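Local coordinates for serpin-ZX (Arabidopsis thaliana, PDB 3LE2), which inhibits target proteases, among them metacaspase-9 and RD21A, by presenting a reactive-centre loop that is cleaved and left covalently bound to the enzyme, at residues K56-S61 with L297-P302; S301-E306 with L322-I327. All coordinates share one frame; numbering follows the deposited sequence.

Contact 1 of 2, residues K56-S61 with L297-P302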
ATOM      1  N   LYS A  56      -5.216   7.438  22.453  1.00 39.03           N
ATOM      2  CA  LYS A  56      -4.783   6.055  22.318  1.00 46.50           C
ATOM      3  C   LYS A  56      -5.977   5.187  21.892  1.00 51.29           C
ATOM      4  O   LYS A  56      -5.884   4.385  20.954  1.00 43.49           O
ATOM      5  CB  LYS A  56      -4.176   5.544  23.624  1.00 48.35           C
ATOM      6  CG  LYS A  56      -3.418   4.232  23.485  1.00 42.73           C
ATOM      7  CD  LYS A  56      -2.778   3.796  24.802  1.00 43.37           C
ATOM      8  CE  LYS A  56      -3.831   3.595  25.893  1.00 66.07           C
ATOM      9  NZ  LYS A  56      -3.287   2.905  27.098  1.00 68.49           N
ATOM     10  N   ASP A  57      -7.112   5.379  22.564  1.00 48.23           N
ATOM     11  CA  ASP A  57      -8.294   4.560  22.314  1.00 46.27           C
ATOM     12  C   ASP A  57      -8.838   4.726  20.911  1.00 42.64           C
ATOM     13  O   ASP A  57      -9.250   3.754  20.276  1.00 48.06           O
ATOM     14  CB  ASP A  57      -9.392   4.873  23.321  1.00 44.31           C
ATOM     15  CG  ASP A  57      -9.055   4.387  24.706  1.00 52.31           C
ATOM     16  OD1 ASP A  57      -8.278   3.411  24.814  1.00 62.03           O
ATOM     17  OD2 ASP A  57      -9.566   4.980  25.681  1.00 56.42           O
ATOM     18  N   GLN A  58      -8.841   5.957  20.423  1.00 39.34           N
ATOM     19  CA  GLN A  58      -9.389   6.214  19.101  1.00 42.13           C
ATOM     20  C   GLN A  58      -8.543   5.550  18.023  1.00 38.43           C
ATOM     21  O   GLN A  58      -9.065   5.074  17.015  1.00 48.59           O
ATOM     22  CB  GLN A  58      -9.518   7.710  18.843  1.00 41.70           C
ATOM     23  CG  GLN A  58     -10.468   8.051  17.729  1.00 34.71           C
ATOM     24  CD  GLN A  58     -10.439   9.526  17.397  1.00 43.63           C
ATOM     25  OE1 GLN A  58     -11.427  10.234  17.599  1.00 39.90           O
ATOM     26  NE2 GLN A  58      -9.295  10.004  16.900  1.00 38.65           N
ATOM     27  N   ILE A  59      -7.238   5.502  18.247  1.00 39.47           N
ATOM     28  CA  ILE A  59      -6.340   4.886  17.283  1.00 43.95           C
ATOM     29  C   ILE A  59      -6.430   3.370  17.426  1.00 42.73           C
ATOM     30  O   ILE A  59      -6.507   2.644  16.434  1.00 40.49           O
ATOM     31  CB  ILE A  59      -4.887   5.385  17.477  1.00 44.89           C
ATOM     32  CG1 ILE A  59      -4.828   6.908  17.352  1.00 40.62           C
ATOM     33  CG2 ILE A  59      -3.935   4.744  16.473  1.00 35.06           C
ATOM     34  CD1 ILE A  59      -3.502   7.491  17.797  1.00 36.59           C
ATOM     35  N   LEU A  60      -6.441   2.899  18.671  1.00 45.13           N
ATOM     36  CA  LEU A  60      -6.567   1.469  18.941  1.00 49.98           C
ATOM     37  C   LEU A  60      -7.769   0.870  18.214  1.00 47.91           C
ATOM     38  O   LEU A  60      -7.677  -0.215  17.639  1.00 48.12           O
ATOM     39  CB  LEU A  60      -6.685   1.200  20.444  1.00 45.45           C
ATOM     40  CG  LEU A  60      -5.390   1.251  21.245  1.00 46.98           C
ATOM     41  CD1 LEU A  60      -5.663   0.970  22.713  1.00 47.02           C
ATOM     42  CD2 LEU A  60      -4.407   0.251  20.678  1.00 52.28           C
ATOM     43  N   SER A  61      -8.894   1.577  18.247  1.00 50.12           N
ATOM     44  CA  SER A  61     -10.114   1.087  17.618  1.00 47.41           C
ATOM     45  C   SER A  61     -10.029   1.195  16.101  1.00 47.53           C
ATOM     46  O   SER A  61     -10.615   0.386  15.382  1.00 41.14           O
ATOM     47  CB  SER A  61     -11.342   1.838  18.145  1.00 43.02           C
ATOM     48  OG  SER A  61     -11.498   1.622  19.541  1.00 66.18           O
ATOM     49  N   LEU A 297     -11.866  10.118   7.954  1.00 37.18           N
ATOM     50  CA  LEU A 297     -12.405   8.841   8.443  1.00 38.98           C
ATOM     51  C   LEU A 297     -12.668   8.880   9.939  1.00 43.40           C
ATOM     52  O   LEU A 297     -12.914   7.842  10.557  1.00 42.60           O
ATOM     53  CB  LEU A 297     -11.442   7.690   8.147  1.00 37.62           C
ATOM     54  CG  LEU A 297     -11.219   7.393   6.668  1.00 46.34           C
ATOM     55  CD1 LEU A 297      -9.835   6.824   6.436  1.00 40.32           C
ATOM     56  CD2 LEU A 297     -12.301   6.451   6.176  1.00 46.20           C
ATOM     57  N   GLY A 298     -12.580  10.070  10.525  1.00 39.13           N
ATOM     58  CA  GLY A 298     -12.857  10.244  11.938  1.00 41.14           C
ATOM     59  C   GLY A 298     -11.690  10.031  12.885  1.00 43.48           C
ATOM     60  O   GLY A 298     -11.867  10.107  14.103  1.00 36.43           O
ATOM     61  N   LEU A 299     -10.500   9.763  12.346  1.00 46.29           N
ATOM     62  CA  LEU A 299      -9.311   9.625  13.188  1.00 38.43           C
ATOM     63  C   LEU A 299      -8.721  11.003  13.385  1.00 37.25           C
ATOM     64  O   LEU A 299      -7.697  11.342  12.799  1.00 33.22           O
ATOM     65  CB  LEU A 299      -8.283   8.656  12.586  1.00 40.10           C
ATOM     66  CG  LEU A 299      -7.164   8.222  13.545  1.00 43.81           C
ATOM     67  CD1 LEU A 299      -7.734   7.761  14.876  1.00 40.05           C
ATOM     68  CD2 LEU A 299      -6.292   7.137  12.942  1.00 37.81           C
ATOM     69  N   THR A 300      -9.394  11.785  14.227  1.00 41.32           N
ATOM     70  CA  THR A 300      -9.124  13.210  14.400  1.00 38.98           C
ATOM     71  C   THR A 300      -8.186  13.512  15.560  1.00 34.29           C
ATOM     72  O   THR A 300      -7.469  14.505  15.527  1.00 37.07           O
ATOM     73  CB  THR A 300     -10.439  13.973  14.657  1.00 41.30           C
ATOM     74  OG1 THR A 300     -11.304  13.167  15.478  1.00 34.96           O
ATOM     75  CG2 THR A 300     -11.145  14.292  13.349  1.00 38.09           C
ATOM     76  N   SER A 301      -8.197  12.665  16.588  1.00 39.04           N
ATOM     77  CA  SER A 301      -7.504  13.000  17.839  1.00 41.79           C
ATOM     78  C   SER A 301      -5.978  13.175  17.741  1.00 40.65           C
ATOM     79  O   SER A 301      -5.413  14.060  18.389  1.00 39.98           O
ATOM     80  CB  SER A 301      -7.860  12.026  18.969  1.00 39.22           C
ATOM     81  OG  SER A 301      -7.222  10.773  18.797  1.00 53.20           O
ATOM     82  N   PRO A 302      -5.302  12.331  16.952  1.00 38.65           N
ATOM     83  CA  PRO A 302      -3.848  12.518  16.818  1.00 40.14           C
ATOM     84  C   PRO A 302      -3.445  13.883  16.260  1.00 34.29           C
ATOM     85  O   PRO A 302      -2.334  14.324  16.532  1.00 38.69           O
ATOM     86  CB  PRO A 302      -3.447  11.407  15.850  1.00 47.10           C
ATOM     87  CG  PRO A 302      -4.518  10.337  16.063  1.00 46.64           C
ATOM     88  CD  PRO A 302      -5.775  11.118  16.261  1.00 39.21           C
TER
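The amide of Gln58 reaches from its helix into the bend formed by Thr300 and Ser301, with the backbone nitrogens of both residues and the Ser301 hydroxyl gathered at its end. The amide is probably turned over in the model; reversed, these close approaches may become hydrogen bonds. The stem of the side chain is more certain. It leaves the helix with CG anti to the backbone N (chi1 -161°) and runs on extended, so the amide is carried well out from the helix surface to this bend. On the way CB passes Ser301 OG at 3.8 Å and CG lies 4.0 Å from Leu299 CD1.

Leu299 slides past Gln58 in the opposite direction, and its CD1 also comes within 3.7 Å of the Gln58 carbonyl O. The helix-to-loop path that brings it there runs through a Schellman motif, which closes helix 291-296 of the serpin fold with Gly298, at positive phi, as its C-prime residue. Leu299 then forms the centre of an inverse gamma turn, with a weak bond from Thr300 N to Gly298 O.

Beside this polar patch lies an apolar one. Ile59 turns its CG1 branch to the loop, and CG1 is 3.9 Å from Leu299 CD1, the two side chains crossing at about a right angle. The Ile59 end slides along the Pro302 ring, CD1 meeting Pro302 CG at a tight 3.5 Å. Ile47 of helix 37-49 touches both Ile59 and Pro302.

Contact 2 of 2, residues S301-E306 with L322-I327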
ATOM      1  N   SER A 301      -8.197  12.665  16.588  1.00 39.04           N
ATOM      2  CA  SER A 301      -7.504  13.000  17.839  1.00 41.79           C
ATOM      3  C   SER A 301      -5.978  13.175  17.741  1.00 40.65           C
ATOM      4  O   SER A 301      -5.413  14.060  18.389  1.00 39.98           O
ATOM      5  CB  SER A 301      -7.860  12.026  18.969  1.00 39.22           C
ATOM      6  OG  SER A 301      -7.222  10.773  18.797  1.00 53.20           O
ATOM      7  N   PRO A 302      -5.302  12.331  16.952  1.00 38.65           N
ATOM      8  CA  PRO A 302      -3.848  12.518  16.818  1.00 40.14           C
ATOM      9  C   PRO A 302      -3.445  13.883  16.260  1.00 34.29           C
ATOM     10  O   PRO A 302      -2.334  14.324  16.532  1.00 38.69           O
ATOM     11  CB  PRO A 302      -3.447  11.407  15.850  1.00 47.10           C
ATOM     12  CG  PRO A 302      -4.518  10.337  16.063  1.00 46.64           C
ATOM     13  CD  PRO A 302      -5.775  11.118  16.261  1.00 39.21           C
ATOM     14  N   PHE A 303      -4.338  14.537  15.519  1.00 32.58           N
ATOM     15  CA  PHE A 303      -4.041  15.802  14.837  1.00 37.73           C
ATOM     16  C   PHE A 303      -4.659  17.029  15.509  1.00 44.13           C
ATOM     17  O   PHE A 303      -4.591  18.137  14.981  1.00 40.78           O
ATOM     18  CB  PHE A 303      -4.502  15.706  13.380  1.00 35.84           C
ATOM     19  CG  PHE A 303      -4.142  14.406  12.745  1.00 43.25           C
ATOM     20  CD1 PHE A 303      -2.880  14.218  12.190  1.00 32.47           C
ATOM     21  CD2 PHE A 303      -5.033  13.345  12.757  1.00 39.01           C
ATOM     22  CE1 PHE A 303      -2.524  12.997  11.633  1.00 36.76           C
ATOM     23  CE2 PHE A 303      -4.688  12.122  12.201  1.00 37.83           C
ATOM     24  CZ  PHE A 303      -3.424  11.948  11.638  1.00 40.69           C
ATOM     25  N   SER A 304      -5.262  16.823  16.674  1.00 48.70           N
ATOM     26  CA  SER A 304      -5.885  17.907  17.418  1.00 51.57           C
ATOM     27  C   SER A 304      -5.095  18.173  18.687  1.00 57.30           C
ATOM     28  O   SER A 304      -4.579  17.245  19.312  1.00 54.22           O
ATOM     29  CB  SER A 304      -7.329  17.550  17.774  1.00 52.24           C
ATOM     30  OG  SER A 304      -7.879  18.494  18.675  1.00 58.90           O
ATOM     31  N   GLY A 305      -4.994  19.441  19.065  1.00 67.34           N
ATOM     32  CA  GLY A 305      -4.285  19.796  20.277  1.00 65.97           C
ATOM     33  C   GLY A 305      -5.058  19.325  21.486  1.00 67.94           C
ATOM     34  O   GLY A 305      -4.500  19.175  22.571  1.00 74.29           O
ATOM     35  N   GLU A 306      -6.349  19.074  21.282  1.00 73.35           N
ATOM     36  CA  GLU A 306      -7.267  18.748  22.374  1.00 66.54           C
ATOM     37  C   GLU A 306      -6.679  17.776  23.399  1.00 68.18           C
ATOM     38  O   GLU A 306      -6.419  18.156  24.537  1.00 72.82           O
ATOM     39  CB  GLU A 306      -8.596  18.212  21.833  1.00 69.51           C
ATOM     40  CG  GLU A 306      -9.505  17.660  22.930  1.00 76.17           C
ATOM     41  CD  GLU A 306     -10.760  17.001  22.391  1.00 68.69           C
ATOM     42  OE1 GLU A 306     -11.326  17.518  21.398  1.00 57.64           O
ATOM     43  OE2 GLU A 306     -11.179  15.971  22.969  1.00 60.99           O
ATOM     44  N   LEU A 322       0.364  19.045  22.066  1.00 65.95           N
ATOM     45  CA  LEU A 322       1.238  18.520  21.023  1.00 63.11           C
ATOM     46  C   LEU A 322       0.468  17.528  20.185  1.00 60.95           C
ATOM     47  O   LEU A 322      -0.131  16.592  20.716  1.00 61.61           O
ATOM     48  CB  LEU A 322       2.448  17.799  21.610  1.00 58.45           C
ATOM     49  CG  LEU A 322       3.161  16.997  20.520  1.00 55.98           C
ATOM     50  CD1 LEU A 322       3.746  17.951  19.489  1.00 42.21           C
ATOM     51  CD2 LEU A 322       4.232  16.083  21.085  1.00 50.03           C
ATOM     52  N   CYS A 323       0.485  17.720  18.878  1.00 42.32           N
ATOM     53  CA  CYS A 323      -0.173  16.778  18.001  1.00 45.33           C
ATOM     54  C   CYS A 323       0.654  16.559  16.746  1.00 44.88           C
ATOM     55  O   CYS A 323       1.660  17.228  16.535  1.00 42.65           O
ATOM     56  CB  CYS A 323      -1.567  17.282  17.648  1.00 43.82           C
ATOM     57  SG  CYS A 323      -1.584  18.842  16.765  1.00 57.68           S
ATOM     58  N   VAL A 324       0.223  15.619  15.917  1.00 43.34           N
ATOM     59  CA  VAL A 324       0.907  15.339  14.664  1.00 36.18           C
ATOM     60  C   VAL A 324       0.568  16.408  13.630  1.00 36.76           C
ATOM     61  O   VAL A 324      -0.607  16.708  13.388  1.00 39.62           O
ATOM     62  CB  VAL A 324       0.499  13.963  14.114  1.00 40.57           C
ATOM     63  CG1 VAL A 324       1.220  13.671  12.799  1.00 26.91           C
ATOM     64  CG2 VAL A 324       0.773  12.877  15.152  1.00 35.26           C
ATOM     65  N   SER A 325       1.603  16.987  13.030  1.00 32.00           N
ATOM     66  CA  SER A 325       1.432  18.003  11.996  1.00 32.79           C
ATOM     67  C   SER A 325       1.139  17.351  10.640  1.00 37.06           C
ATOM     68  O   SER A 325       0.240  17.779   9.905  1.00 33.38           O
ATOM     69  CB  SER A 325       2.693  18.874  11.892  1.00 35.66           C
ATOM     70  OG  SER A 325       3.091  19.383  13.159  1.00 32.07           O
ATOM     71  N   ASN A 326       1.907  16.317  10.312  1.00 29.43           N
ATOM     72  CA  ASN A 326       1.807  15.686   9.009  1.00 25.12           C
ATOM     73  C   ASN A 326       2.224  14.241   9.078  1.00 30.59           C
ATOM     74  O   ASN A 326       3.075  13.847   9.893  1.00 27.29           O
ATOM     75  CB  ASN A 326       2.737  16.349   7.982  1.00 27.49           C
ATOM     76  CG  ASN A 326       2.740  17.863   8.055  1.00 31.80           C
ATOM     77  OD1 ASN A 326       3.374  18.458   8.930  1.00 33.64           O
ATOM     78  ND2 ASN A 326       2.064  18.496   7.107  1.00 29.05           N
ATOM     79  N   ILE A 327       1.646  13.456   8.181  1.00 26.59           N
ATOM     80  CA  ILE A 327       2.118  12.105   7.947  1.00 33.07           C
ATOM     81  C   ILE A 327       2.377  11.973   6.457  1.00 27.66           C
ATOM     82  O   ILE A 327       1.457  11.746   5.665  1.00 26.53           O
ATOM     83  CB  ILE A 327       1.120  11.038   8.426  1.00 31.20           C
ATOM     84  CG1 ILE A 327       0.864  11.189   9.933  1.00 32.68           C
ATOM     85  CG2 ILE A 327       1.635   9.635   8.096  1.00 24.99           C
ATOM     86  CD1 ILE A 327      -0.323  10.354  10.436  1.00 27.12           C
TER
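Phe303 packs against Val324 and Ile327, where the chain enters strand 326-335, a strand of serpin sheet A that leads toward the reactive-centre loop. Its CB is 4.0 Å from Val324 O. With CG beside the backbone N (chi1 -44°), the ring then runs alongside the Val324 side chain, both pointing the same way. CD1 has Val324 O at the ring edge, 3.6 Å off and near the ring plane, and it also touches Val324 CB. Farther out, CE1 packs against Ile327 CD1 at 3.6 Å. CZ, at the tip, meets the same methyl, which lies at the edge and in the plane of the ring, while one face takes CB of the preceding Pro302, offset toward the rim. Leu294 and Lys295 of helix 291-296 also touch this ring.

The backbones are joined by a nearly straight hydrogen bond, Val324 N to Pro302 O, of 2.9 Å with an N-H...O angle of 170°. Farther along, Ser304 OG accepts from Glu306 N (3.1 Å) in an ST turn. Cys323 points toward the loop, its CB 3.3 Å from Pro302 O and 3.4 Å from Ser304 O.

Overall arrangement
Contacts 1 and 2 are consecutive uses of one loop: their centres lie about 11 Å apart and they share Ser301 and Pro302. In contact 1 this loop lies against helix 54-63; in contact 2 it continues to the chain entering strand 326-335. Pro302 serves both, its ring facing the helix and its carbonyl facing the strand's approach. Ile47 of helix 37-49 bridges the two, since besides its partners in contact 1 it touches Val324 and Ile327 of contact 2. The contact centres are about 20 and 23 Å from the centre of the chain, on the same side of it, and both lie away from the reactive bond between Arg353 and Gly354.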